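Local coordinates for protein 7,8-dihydro-6-hydroxymethylpterin pyrophosphokinase-dihydropteroate synthase (Plasmodium falciparum, PDB 6JWS) that probably makes the pterin pyrophosphate from hydroxymethyldihydropterin and ATP, then joins it to 4-aminobenzoate to give dihydropteroate in folate biosynthesis, at residues M538-V548 and G579-L590. The protein carries 1 engineered substitution. Residues are numbered along the deposited sequence; the frame is centred on the assembly and turned at random.
Sequences MDKLTNYDNLV and GFAKKHDQSIKL. With PT1 (pteroic acid), chain I; ACT (acetate ion), chain N.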
loop_
_atom_site.group_PDB
_atom_site.type_symbol
_atom_site.label_atom_id
_atom_site.label_comp_id
_atom_site.label_asym_id
_atom_site.label_seq_id
_atom_site.Cartn_x
_atom_site.Cartn_y
_atom_site.Cartn_z
ATOM N N MET B 538 -0.095 -15.421 -29.599
ATOM C CA MET B 538 -0.693 -14.419 -28.725
ATOM C C MET B 538 0.177 -13.169 -28.586
ATOM O O MET B 538 -0.365 -12.071 -28.427
ATOM C CB MET B 538 -1.035 -14.988 -27.344
ATOM C CG MET B 538 0.155 -15.539 -26.570
ATOM S SD MET B 538 -0.405 -16.216 -24.985
ATOM C CE MET B 538 1.182 -16.544 -24.209
ATOM N N ASP B 539 1.504 -13.317 -28.673
ATOM C CA ASP B 539 2.408 -12.196 -28.438
ATOM C C ASP B 539 2.276 -11.141 -29.530
ATOM O O ASP B 539 2.768 -10.021 -29.378
ATOM C CB ASP B 539 3.883 -12.622 -28.315
ATOM C CG ASP B 539 4.273 -13.331 -27.015
ATOM O OD1 ASP B 539 3.559 -13.161 -25.966
ATOM O OD2 ASP B 539 5.295 -14.071 -27.055
ATOM N N LYS B 540 1.625 -11.473 -30.641
ATOM C CA LYS B 540 1.475 -10.451 -31.670
ATOM C C LYS B 540 0.043 -9.930 -31.729
ATOM O O LYS B 540 -0.275 -9.157 -32.617
ATOM C CB LYS B 540 1.926 -10.971 -33.043
ATOM C CG LYS B 540 3.436 -10.990 -33.246
ATOM C CD LYS B 540 3.902 -11.975 -34.295
ATOM C CE LYS B 540 5.415 -12.018 -34.407
ATOM N NZ LYS B 540 5.850 -12.825 -35.574
ATOM N N LEU B 541 -0.813 -10.331 -30.784
ATOM C CA LEU B 541 -2.221 -9.973 -30.873
ATOM C C LEU B 541 -2.538 -8.888 -29.855
ATOM O O LEU B 541 -3.424 -9.040 -29.015
ATOM C CB LEU B 541 -3.077 -11.230 -30.693
ATOM C CG LEU B 541 -2.820 -12.339 -31.714
ATOM C CD1 LEU B 541 -3.758 -13.499 -31.458
ATOM C CD2 LEU B 541 -2.970 -11.802 -33.150
ATOM N N THR B 542 -1.887 -7.747 -30.043
ATOM C CA THR B 542 -1.584 -6.816 -28.973
ATOM C C THR B 542 -2.238 -5.445 -29.181
ATOM O O THR B 542 -2.078 -4.537 -28.343
ATOM C CB THR B 542 -0.059 -6.840 -28.844
ATOM O OG1 THR B 542 0.161 -7.497 -27.601
ATOM C CG2 THR B 542 0.631 -5.510 -28.992
ATOM N N ASN B 543 -3.035 -5.317 -30.245
ATOM C CA ASN B 543 -3.699 -4.047 -30.516
ATOM C C ASN B 543 -5.069 -3.986 -29.838
ATOM O O ASN B 543 -5.963 -4.766 -30.133
ATOM C CB ASN B 543 -3.791 -3.737 -32.015
ATOM C CG ASN B 543 -2.455 -3.758 -32.730
ATOM O OD1 ASN B 543 -1.428 -3.404 -32.148
ATOM N ND2 ASN B 543 -2.451 -4.158 -34.002
ATOM N N TYR B 544 -5.243 -3.005 -28.961
ATOM C CA TYR B 544 -6.494 -2.851 -28.255
ATOM C C TYR B 544 -6.986 -1.425 -28.469
ATOM O O TYR B 544 -6.221 -0.476 -28.343
ATOM C CB TYR B 544 -6.297 -3.118 -26.759
ATOM C CG TYR B 544 -6.013 -4.556 -26.419
ATOM C CD1 TYR B 544 -4.709 -5.049 -26.428
ATOM C CD2 TYR B 544 -7.060 -5.431 -26.104
ATOM C CE1 TYR B 544 -4.452 -6.381 -26.138
ATOM C CE2 TYR B 544 -6.815 -6.767 -25.814
ATOM C CZ TYR B 544 -5.508 -7.232 -25.824
ATOM O OH TYR B 544 -5.267 -8.546 -25.551
ATOM N N ASP B 545 -8.271 -1.280 -28.747
ATOM C CA ASP B 545 -8.866 0.040 -28.770
ATOM C C ASP B 545 -8.770 0.712 -27.386
ATOM O O ASP B 545 -8.305 1.831 -27.262
ATOM C CB ASP B 545 -10.298 -0.044 -29.291
ATOM C CG ASP B 545 -10.929 1.328 -29.333
ATOM O OD1 ASP B 545 -10.251 2.274 -29.810
ATOM O OD2 ASP B 545 -12.067 1.455 -28.848
ATOM N N ASN B 546 -9.202 0.022 -26.332
ATOM C CA ASN B 546 -9.069 0.529 -24.977
ATOM C C ASN B 546 -8.708 -0.640 -24.066
ATOM O O ASN B 546 -9.589 -1.344 -23.599
ATOM C CB ASN B 546 -10.374 1.191 -24.527
ATOM C CG ASN B 546 -10.216 1.931 -23.218
ATOM O OD1 ASN B 546 -9.371 1.577 -22.386
ATOM N ND2 ASN B 546 -11.024 2.961 -23.022
ATOM N N LEU B 547 -7.416 -0.873 -23.844
ATOM C CA LEU B 547 -6.953 -2.108 -23.229
ATOM C C LEU B 547 -7.763 -2.446 -21.974
ATOM O O LEU B 547 -8.305 -3.543 -21.839
ATOM C CB LEU B 547 -5.451 -1.979 -22.932
ATOM C CG LEU B 547 -4.876 -3.007 -21.947
ATOM C CD1 LEU B 547 -4.554 -4.322 -22.663
ATOM C CD2 LEU B 547 -3.625 -2.456 -21.286
ATOM N N VAL B 548 -7.878 -1.484 -21.056
ATOM C CA VAL B 548 -8.416 -1.786 -19.751
ATOM C C VAL B 548 -9.891 -2.167 -19.840
ATOM O O VAL B 548 -10.329 -3.146 -19.223
ATOM C CB VAL B 548 -8.101 -0.659 -18.748
ATOM C CG1 VAL B 548 -8.993 -0.753 -17.516
ATOM C CG2 VAL B 548 -6.620 -0.726 -18.350
ATOM N N GLY B 579 0.042 -11.415 -19.509
ATOM C CA GLY B 579 0.956 -12.120 -20.405
ATOM C C GLY B 579 0.250 -12.814 -21.587
ATOM O O GLY B 579 0.913 -13.372 -22.461
ATOM N N PHE B 580 -1.089 -12.798 -21.639
ATOM C CA PHE B 580 -1.781 -13.495 -22.718
ATOM C C PHE B 580 -2.282 -12.485 -23.748
ATOM O O PHE B 580 -3.339 -11.861 -23.566
ATOM C CB PHE B 580 -2.964 -14.311 -22.191
ATOM C CG PHE B 580 -2.688 -15.597 -21.444
ATOM C CD1 PHE B 580 -2.682 -16.816 -22.106
ATOM C CD2 PHE B 580 -2.626 -15.609 -20.048
ATOM C CE1 PHE B 580 -2.567 -18.003 -21.404
ATOM C CE2 PHE B 580 -2.461 -16.796 -19.345
ATOM C CZ PHE B 580 -2.465 -17.995 -20.024
ATOM N N ALA B 581 -1.516 -12.337 -24.837
ATOM C CA ALA B 581 -1.736 -11.275 -25.807
ATOM C C ALA B 581 -1.675 -9.905 -25.132
ATOM O O ALA B 581 -2.510 -9.031 -25.411
ATOM C CB ALA B 581 -3.036 -11.453 -26.579
ATOM N N LYS B 582 -0.673 -9.715 -24.266
ATOM C CA LYS B 582 -0.370 -8.377 -23.765
ATOM C C LYS B 582 1.144 -8.164 -23.825
ATOM O O LYS B 582 1.898 -9.032 -23.410
ATOM C CB LYS B 582 -0.889 -8.184 -22.332
ATOM C CG LYS B 582 -2.402 -8.065 -22.175
ATOM C CD LYS B 582 -3.055 -9.362 -21.756
ATOM C CE LYS B 582 -4.557 -9.381 -21.964
ATOM N NZ LYS B 582 -5.117 -10.711 -21.637
ATOM N N LYS B 583 1.584 -7.009 -24.348
ATOM C CA LYS B 583 2.961 -6.564 -24.162
ATOM C C LYS B 583 3.195 -6.342 -22.666
ATOM O O LYS B 583 2.241 -6.176 -21.894
ATOM C CB LYS B 583 3.251 -5.299 -24.980
ATOM C CG LYS B 583 3.121 -5.442 -26.502
ATOM C CD LYS B 583 4.365 -6.024 -27.155
ATOM C CE LYS B 583 4.300 -6.157 -28.665
ATOM N NZ LYS B 583 4.077 -7.561 -29.101
ATOM N N HIS B 584 4.475 -6.349 -22.274
ATOM C CA HIS B 584 4.885 -6.192 -20.887
ATOM C C HIS B 584 4.296 -4.925 -20.275
ATOM O O HIS B 584 3.727 -4.993 -19.192
ATOM C CB HIS B 584 6.410 -6.342 -20.748
ATOM C CG HIS B 584 6.883 -7.663 -21.258
ATOM N ND1 HIS B 584 6.070 -8.798 -21.232
ATOM C CD2 HIS B 584 8.048 -8.044 -21.824
ATOM C CE1 HIS B 584 6.727 -9.824 -21.751
ATOM N NE2 HIS B 584 7.945 -9.381 -22.127
ATOM N N ASP B 585 4.365 -3.800 -21.006
ATOM C CA ASP B 585 3.767 -2.539 -20.569
ATOM C C ASP B 585 2.248 -2.649 -20.402
ATOM O O ASP B 585 1.679 -1.927 -19.584
ATOM C CB ASP B 585 4.188 -1.346 -21.442
ATOM C CG ASP B 585 5.648 -0.933 -21.244
ATOM O OD1 ASP B 585 6.178 -1.081 -20.098
ATOM O OD2 ASP B 585 6.268 -0.471 -22.238
ATOM N N GLN B 586 1.604 -3.550 -21.163
ATOM C CA GLN B 586 0.158 -3.719 -21.099
ATOM C C GLN B 586 -0.203 -4.546 -19.878
ATOM O O GLN B 586 -1.181 -4.248 -19.206
ATOM C CB GLN B 586 -0.422 -4.324 -22.386
ATOM C CG GLN B 586 -0.304 -3.391 -23.583
ATOM C CD GLN B 586 -0.698 -4.036 -24.892
ATOM O OE1 GLN B 586 -0.280 -5.159 -25.194
ATOM N NE2 GLN B 586 -1.475 -3.316 -25.705
ATOM N N SER B 587 0.597 -5.584 -19.610
ATOM C CA SER B 587 0.445 -6.365 -18.393
ATOM C C SER B 587 0.525 -5.435 -17.181
ATOM O O SER B 587 -0.343 -5.476 -16.313
ATOM C CB SER B 587 1.481 -7.479 -18.316
ATOM O OG SER B 587 1.157 -8.522 -19.217
ATOM N N ILE B 588 1.508 -4.526 -17.179
ATOM C CA ILE B 588 1.668 -3.577 -16.081
ATOM C C ILE B 588 0.449 -2.665 -15.998
ATOM O O ILE B 588 -0.072 -2.386 -14.913
ATOM C CB ILE B 588 2.993 -2.790 -16.206
ATOM C CG1 ILE B 588 4.180 -3.683 -15.842
ATOM C CG2 ILE B 588 2.964 -1.563 -15.317
ATOM C CD1 ILE B 588 5.453 -3.413 -16.660
ATOM N N LYS B 589 -0.016 -2.218 -17.169
ATOM C CA LYS B 589 -1.122 -1.283 -17.191
ATOM C C LYS B 589 -2.379 -1.928 -16.625
ATOM O O LYS B 589 -3.123 -1.274 -15.903
ATOM C CB LYS B 589 -1.405 -0.743 -18.594
ATOM C CG LYS B 589 -2.478 0.353 -18.623
ATOM C CD LYS B 589 -2.201 1.369 -19.696
ATOM C CE LYS B 589 -3.430 2.163 -20.087
ATOM N NZ LYS B 589 -3.837 3.091 -19.004
ATOM N N LEU B 590 -2.605 -3.208 -16.949
ATOM C CA LEU B 590 -3.751 -3.899 -16.389
ATOM C C LEU B 590 -3.667 -3.914 -14.859
ATOM O O LEU B 590 -4.684 -3.726 -14.207
ATOM C CB LEU B 590 -3.833 -5.321 -16.970
ATOM C CG LEU B 590 -4.299 -5.389 -18.427
ATOM C CD1 LEU B 590 -4.025 -6.754 -19.017
ATOM C CD2 LEU B 590 -5.778 -5.024 -18.564
HETATM C C2 PT1 I . -3.351 -17.276 -15.686
HETATM C C3 PT1 I . -2.723 -18.504 -16.177
HETATM C C5 PT1 I . -3.544 -19.718 -16.135
HETATM N N6 PT1 I . -1.453 -18.553 -16.646
HETATM C C7 PT1 I . -5.365 -18.443 -15.238
HETATM N N9 PT1 I . -4.820 -19.630 -15.660
HETATM C C10 PT1 I . -0.956 -19.731 -17.109
HETATM N N11 PT1 I . -6.668 -18.383 -14.780
HETATM C C12 PT1 I . -1.741 -20.877 -17.098
HETATM C C21 PT1 I . 4.427 -15.092 -19.921
HETATM O O22 PT1 I . 5.580 -15.210 -19.422
HETATM O O1 PT1 I . -2.662 -16.129 -15.701
HETATM N N4 PT1 I . -4.625 -17.302 -15.238
HETATM N N8 PT1 I . -2.996 -20.853 -16.602
HETATM C C13 PT1 I . 0.441 -19.754 -17.669
HETATM N N14 PT1 I . 0.438 -19.030 -18.970
HETATM C C15 PT1 I . 1.380 -18.089 -19.216
HETATM C C16 PT1 I . 1.077 -16.981 -20.035
HETATM C C17 PT1 I . 2.681 -18.253 -18.638
HETATM C C18 PT1 I . 2.078 -16.006 -20.265
HETATM C C19 PT1 I . 3.678 -17.278 -18.893
HETATM C C20 PT1 I . 3.368 -16.147 -19.689
HETATM O O23 PT1 I . 4.153 -14.094 -20.607
HETATM C C ACT N . -1.850 -0.055 -24.858
HETATM O O ACT N . -2.876 -0.557 -25.339
HETATM O OXT ACT N . -1.820 0.532 -23.759
HETATM C CH3 ACT N . -0.531 -0.155 -25.670
HETATM O O HOH W 1 1.268 -12.485 -25.011
HETATM O O HOH W 2 4.077 -10.400 -24.757
#
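Ala581 is the small knob at the centre: its CB fits into the hollow of the turn 538-541, 3.3 Å from Met538 O, with Leu541 O and the CB atoms of Met538 and Leu541 also around it. Ala581 CA also gives a CA-H...O contact to Met538 O. The extended Met538 side chain reaches past Ala581 N; its SD lies oblique to the Phe580 ring, 4.8 Å from the centroid, a Met-aromatic contact, and its CE comes to Gly579 O. Water 1 donates to Asp539 OD1 and Gly579 O and takes a weak bond from Ala581 N, while Asp539 OD2 is salt-bridged to Arg610. In this TIM-barrel pterin-binding domain the two segments follow strands 525-529 and 572-575 and run into helices 547-564 and 584-592; Gly579 and Phe580 line the pteroic acid site. One face of Phe580 lies against the ligand, PT1 C16 being 3.6 Å above the ring plane. Tyr544 OH donates to Ala581 O (2.8 Å) from a position tilted out of the carbonyl plane; this oxygen sits at the ring edge, and Leu547 CD1 lies over one face, toward the rim. Gln586 NE2 grips Thr542 O by a nearly straight bond (173°), in the planes of both amide and carbonyl, and also donates to an acetate ion, probably from the crystallisation liquor. Its OE1 accepts Lys583 N of its own segment, at the N-cap position of helix 584-592, plus a weak bond from Thr542 OG1. Thr542 CG2 lies across the straight CG-CD-CE run of Lys583, 3.5 Å from CG; the turn at chi2 (-83°) sends that run past the methyl. Leu547, its CG anti to the backbone N (chi1 164°), drops CD2 between Gln586 CB and Lys589 CB, and Leu590 CD2 meets Leu547 CG and Val548 where the two helices begin to pack.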